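PDB 5WCE: DNA polymerase III subunit beta from Caulobacter crescentus, which probably encircles DNA as a ring-shaped head-to-tail homodimer and tethers DNA polymerases and other proteins to it, giving them processivity. Local coordinates for residues S26-R31 against F51-L56; N39-A44 against Q73-A78. One frame throughout, in Å; residues are numbered along the deposited sequence.

Interaction 1: residues S26-R31 against F51-L56; sequences SVVERR and FSATDL
Val27 and Val28 lie in the loop after helix 14-25 and run beside the end of strand 48-54, with the CA atoms of Val27 and Thr54 6.1 Å apart and no hydrogen bond joining the two segments. Val27 carries the contact, its two methyls dividing the work. CG1, set between the backbone N and the carbonyl carbon (chi1 70°), reaches CB of Ala53 at 3.6 Å and also lies against the Ala53 carbonyl carbon and the Thr54 nitrogen. CG2 approaches the carboxylate of Asp55, 3.7 Å from its CG, where the two side chains cross obliquely. Val28 adds a looser touch, its CG2 4.0 Å from Ala53 CB, which thus meets both valines. With alanine in place of Val27 both methyls would be gone, which would probably leave a gap beside Ala53 and strip the flank of the Asp55 carboxylate of its apolar cover. At the end of the strand, Thr54 OG1 accepts from Leu56 N at 3.0 Å in an ST turn and also bonds to the carbonyl of Met58. The acidic ends of Glu29 and Asp55 come close, OE2 to OD2 4.5 Å, but Lys211 of helix 210-220 forms a salt bridge with each and also bonds to the Val27 carbonyl, which probably offsets their repulsion. The other carboxylate oxygen, Asp55 OD1, accepts from the backbone N of Met58. The packing thus sets the loop after helix 14-25 against strands 48-54 and 58-65, where Val27 also touches Met58 and Ile60, and Lys211 brings the central domain to this corner.

Interaction 2: residues N39-A44 against Q73-A78; sequences NILLSA and QITAPA
Ile40 and Ala76 exchange two backbone hydrogen bonds, Ile40 N to Ala76 O at 2.7 Å and Ala76 N to Ile40 O at 3.0 Å. Leu42 and Ile74 repeat the pattern: Leu42 N meets Ile74 O at 2.8 Å, nearly head-on to the carbonyl (C=O...N angle 176°), and Ile74 N meets Leu42 O at 3.0 Å. These hydrogen-bonded pairs alternate with the non-hydrogen-bonded pairs Asn39-Pro77, Leu41-Thr75 and Ser43-Gln73, the register of a regular antiparallel ladder. A side-chain bond reinforces it: Asn39 ND2 donates to Thr75 OG1 at 3.1 Å, almost straight (176° at the hydrogen) and in the amide plane. The rotation of Thr75 (chi1 79°) turns this hydroxyl to Asn39 and leaves CG2 to face Leu41; OG1 is also bonded to the carbonyl of Leu119, so one buried hydroxyl links two strands and a loop. The bond from Ser43 OG to Gln73 OE1 is weak. Around this polar frame, CD1 of Leu41 rests 3.9 Å from CG2 of Thr75, on the face that Phe124 borders. On the other face CB of Leu42 lies 4.1 Å from CG1 of Ile74. Past the end of the strand, where Pro77 occupies the N-cap position of helix 78-87, CG1 of Ile40 presses tightly on CB of Ala78, at 3.5 Å. The chemistry is thus two-sided: Ile40, Leu42, Ile74 and Ala76 turn an apolar face towards helix 14-25 and Leu105, whereas Ser43, Gln73 and Thr75 share the reverse with Leu41, and there the Thr75 hydroxyl is satisfied by the Asn39 amide NH2 and the Leu119 carbonyl together.

In the fold
From the N terminus, helix 14-25 leads into a connection that begins with 26-31, and interaction 1 closes a loop when strand 48-54 returns to it. Strand 39-45 lies within that closed loop, and interaction 2 pairs it with strand 72-77 after a longer excursion, so the two closures cross. Strand 39-45 is common ground: it neighbours strand 48-54 on one edge and strand 72-77 on the other, with Leu41 N 2.9 Å from Ser52 O, a probable hydrogen bond. Val28 of interaction 1 also packs on Ala78 of interaction 2. Together they bind the sheet to helices 14-25 and 78-87 within the N-terminal domain.

Interaction 1: residues S26-R31 against F51-L56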
loop_
_atom_site.group_PDB
_atom_site.type_symbol
_atom_site.label_atom_id
_atom_site.label_comp_id
_atom_site.label_asym_id
_atom_site.label_seq_id
_atom_site.Cartn_x
_atom_site.Cartn_y
_atom_site.Cartn_z
ATOM N N SER A 26 -7.604 1.127 17.194
ATOM C CA SER A 26 -8.221 1.061 15.832
ATOM C C SER A 26 -9.458 1.938 15.641
ATOM O O SER A 26 -9.676 2.432 14.541
ATOM C CB SER A 26 -8.624 -0.406 15.494
ATOM O OG SER A 26 -7.550 -1.300 15.754
ATOM N N VAL A 27 -10.279 2.142 16.682
ATOM C CA VAL A 27 -11.485 2.931 16.545
ATOM C C VAL A 27 -11.206 4.397 16.390
ATOM O O VAL A 27 -12.055 5.147 15.877
ATOM C CB VAL A 27 -12.507 2.715 17.728
ATOM C CG1 VAL A 27 -12.020 3.307 19.022
ATOM C CG2 VAL A 27 -13.911 3.305 17.406
ATOM N N VAL A 28 -10.031 4.842 16.846
ATOM C CA VAL A 28 -9.760 6.279 16.887
ATOM C C VAL A 28 -9.464 6.774 15.483
ATOM O O VAL A 28 -8.555 6.281 14.835
ATOM C CB VAL A 28 -8.602 6.593 17.850
ATOM C CG1 VAL A 28 -8.254 8.080 17.854
ATOM C CG2 VAL A 28 -8.958 6.090 19.235
ATOM N N GLU A 29 -10.238 7.747 15.033
ATOM C CA GLU A 29 -10.065 8.329 13.704
ATOM C C GLU A 29 -8.763 9.135 13.638
ATOM O O GLU A 29 -8.477 9.884 14.565
ATOM C CB GLU A 29 -11.235 9.281 13.423
ATOM C CG GLU A 29 -12.590 8.592 13.228
ATOM C CD GLU A 29 -12.698 7.836 11.912
ATOM O OE1 GLU A 29 -11.931 8.167 10.998
ATOM O OE2 GLU A 29 -13.535 6.900 11.777
ATOM N N ARG A 30 -8.001 8.994 12.551
ATOM C CA ARG A 30 -6.800 9.830 12.326
ATOM C C ARG A 30 -7.179 11.299 12.320
ATOM O O ARG A 30 -6.560 12.104 13.022
ATOM C CB ARG A 30 -6.121 9.485 10.995
ATOM N N ARG A 31 -8.232 11.612 11.557
ATOM C CA ARG A 31 -8.629 12.988 11.268
ATOM C C ARG A 31 -9.670 13.565 12.266
ATOM O O ARG A 31 -10.483 14.448 11.924
ATOM C CB ARG A 31 -9.125 13.064 9.804
ATOM N N PHE A 51 -8.946 -0.495 29.313
ATOM C CA PHE A 51 -8.599 0.381 28.182
ATOM C C PHE A 51 -9.898 0.612 27.473
ATOM O O PHE A 51 -10.650 -0.386 27.289
ATOM C CB PHE A 51 -7.668 -0.309 27.227
ATOM C CG PHE A 51 -6.314 -0.657 27.788
ATOM C CD1 PHE A 51 -6.134 -1.838 28.523
ATOM C CD2 PHE A 51 -5.237 0.103 27.489
ATOM C CE1 PHE A 51 -4.865 -2.207 28.986
ATOM C CE2 PHE A 51 -3.966 -0.251 27.938
ATOM C CZ PHE A 51 -3.792 -1.396 28.702
ATOM N N SER A 52 -10.232 1.856 27.166
ATOM C CA SER A 52 -11.445 2.177 26.399
ATOM C C SER A 52 -11.116 3.245 25.349
ATOM O O SER A 52 -10.354 4.195 25.609
ATOM C CB SER A 52 -12.537 2.607 27.388
ATOM O OG SER A 52 -13.619 3.120 26.690
ATOM N N ALA A 53 -11.646 3.074 24.139
ATOM C CA ALA A 53 -11.572 4.106 23.130
ATOM C C ALA A 53 -12.884 4.171 22.384
ATOM O O ALA A 53 -13.622 3.170 22.316
ATOM C CB ALA A 53 -10.413 3.859 22.198
ATOM N N THR A 54 -13.170 5.331 21.837
ATOM C CA THR A 54 -14.459 5.538 21.132
ATOM C C THR A 54 -14.397 6.573 20.022
ATOM O O THR A 54 -13.559 7.472 20.026
ATOM C CB THR A 54 -15.528 6.001 22.155
ATOM O OG1 THR A 54 -16.838 5.977 21.582
ATOM C CG2 THR A 54 -15.238 7.404 22.688
ATOM N N ASP A 55 -15.341 6.458 19.085
ATOM C CA ASP A 55 -15.579 7.501 18.097
ATOM C C ASP A 55 -16.985 8.066 18.237
ATOM O O ASP A 55 -17.525 8.698 17.302
ATOM C CB ASP A 55 -15.314 6.977 16.699
ATOM C CG ASP A 55 -16.316 5.892 16.274
ATOM O OD1 ASP A 55 -17.269 5.598 17.072
ATOM O OD2 ASP A 55 -16.148 5.397 15.146
ATOM N N LEU A 56 -17.589 7.811 19.392
ATOM C CA LEU A 56 -18.982 8.182 19.708
ATOM C C LEU A 56 -20.037 7.220 19.150
ATOM O O LEU A 56 -21.055 7.027 19.816
ATOM C CB LEU A 56 -19.364 9.638 19.396
ATOM C CG LEU A 56 -18.490 10.761 20.012
ATOM C CD1 LEU A 56 -18.876 12.105 19.454
ATOM C CD2 LEU A 56 -18.593 10.725 21.524
#

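Interaction 2: residues N39-A44 against Q73-A78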
loop_
_atom_site.group_PDB
_atom_site.type_symbol
_atom_site.label_atom_id
_atom_site.label_comp_id
_atom_site.label_asym_id
_atom_site.label_seq_id
_atom_site.Cartn_x
_atom_site.Cartn_y
_atom_site.Cartn_z
ATOM N N ASN A 39 -8.040 10.117 22.666
ATOM C CA ASN A 39 -7.463 9.478 23.832
ATOM C C ASN A 39 -8.023 8.117 24.171
ATOM O O ASN A 39 -9.176 7.745 23.767
ATOM C CB ASN A 39 -7.542 10.399 25.058
ATOM C CG ASN A 39 -6.537 11.543 24.984
ATOM O OD1 ASN A 39 -5.916 11.746 23.959
ATOM N ND2 ASN A 39 -6.386 12.301 26.082
ATOM N N ILE A 40 -7.209 7.364 24.918
ATOM C CA ILE A 40 -7.647 6.134 25.565
ATOM C C ILE A 40 -7.913 6.440 27.028
ATOM O O ILE A 40 -7.125 7.113 27.680
ATOM C CB ILE A 40 -6.620 4.977 25.416
ATOM C CG1 ILE A 40 -6.627 4.444 24.001
ATOM C CG2 ILE A 40 -6.916 3.798 26.353
ATOM C CD1 ILE A 40 -5.420 3.574 23.607
ATOM N N LEU A 41 -9.039 5.966 27.536
ATOM C CA LEU A 41 -9.324 5.923 28.975
ATOM C C LEU A 41 -8.626 4.708 29.593
ATOM O O LEU A 41 -8.909 3.542 29.228
ATOM C CB LEU A 41 -10.834 5.815 29.206
ATOM C CG LEU A 41 -11.266 5.652 30.683
ATOM C CD1 LEU A 41 -10.908 6.881 31.499
ATOM C CD2 LEU A 41 -12.752 5.342 30.703
ATOM N N LEU A 42 -7.679 4.975 30.507
ATOM C CA LEU A 42 -6.904 3.976 31.217
ATOM C C LEU A 42 -7.508 3.909 32.629
ATOM O O LEU A 42 -7.618 4.923 33.300
ATOM C CB LEU A 42 -5.433 4.359 31.274
ATOM C CG LEU A 42 -4.714 4.439 29.926
ATOM C CD1 LEU A 42 -3.304 4.987 30.161
ATOM C CD2 LEU A 42 -4.598 3.088 29.265
ATOM N N SER A 43 -7.926 2.728 33.044
ATOM C CA SER A 43 -8.536 2.599 34.342
ATOM C C SER A 43 -7.867 1.432 35.088
ATOM O O SER A 43 -8.018 0.267 34.702
ATOM C CB SER A 43 -10.050 2.439 34.144
ATOM O OG SER A 43 -10.653 2.201 35.408
ATOM N N ALA A 44 -7.092 1.750 36.134
ATOM C CA ALA A 44 -6.348 0.739 36.876
ATOM C C ALA A 44 -7.038 0.418 38.206
ATOM O O ALA A 44 -7.309 1.328 38.994
ATOM C CB ALA A 44 -4.941 1.201 37.155
ATOM N N GLN A 73 -7.677 6.477 37.284
ATOM C CA GLN A 73 -8.125 6.628 35.882
ATOM C C GLN A 73 -7.569 7.879 35.252
ATOM O O GLN A 73 -7.596 8.957 35.858
ATOM C CB GLN A 73 -9.638 6.779 35.769
ATOM C CG GLN A 73 -10.482 5.609 36.188
ATOM C CD GLN A 73 -11.931 5.850 35.819
ATOM O OE1 GLN A 73 -12.510 5.120 35.000
ATOM N NE2 GLN A 73 -12.518 6.910 36.395
ATOM N N ILE A 74 -7.109 7.767 34.022
ATOM C CA ILE A 74 -6.677 8.934 33.271
ATOM C C ILE A 74 -6.942 8.698 31.799
ATOM O O ILE A 74 -7.227 7.561 31.422
ATOM C CB ILE A 74 -5.170 9.153 33.436
ATOM C CG1 ILE A 74 -4.413 7.942 32.877
ATOM C CG2 ILE A 74 -4.799 9.479 34.868
ATOM C CD1 ILE A 74 -2.942 7.933 33.106
ATOM N N THR A 75 -6.821 9.743 30.987
ATOM C CA THR A 75 -6.887 9.560 29.549
ATOM C C THR A 75 -5.609 10.072 28.911
ATOM O O THR A 75 -4.999 11.067 29.389
ATOM C CB THR A 75 -8.112 10.190 28.846
ATOM O OG1 THR A 75 -7.921 11.596 28.661
ATOM C CG2 THR A 75 -9.382 9.908 29.657
ATOM N N ALA A 76 -5.201 9.386 27.849
ATOM C CA ALA A 76 -3.940 9.728 27.194
ATOM C C ALA A 76 -4.009 9.406 25.698
ATOM O O ALA A 76 -4.802 8.531 25.304
ATOM C CB ALA A 76 -2.812 8.946 27.885
ATOM N N PRO A 77 -3.197 10.100 24.866
ATOM C CA PRO A 77 -3.292 9.958 23.418
ATOM C C PRO A 77 -3.075 8.513 22.934
ATOM O O PRO A 77 -2.090 7.865 23.256
ATOM C CB PRO A 77 -2.240 10.940 22.863
ATOM C CG PRO A 77 -1.912 11.827 23.984
ATOM C CD PRO A 77 -2.184 11.105 25.250
ATOM N N ALA A 78 -4.011 8.041 22.143
ATOM C CA ALA A 78 -4.090 6.619 21.843
ATOM C C ALA A 78 -3.006 6.112 20.887
ATOM O O ALA A 78 -2.258 5.194 21.229
ATOM C CB ALA A 78 -5.449 6.289 21.290
#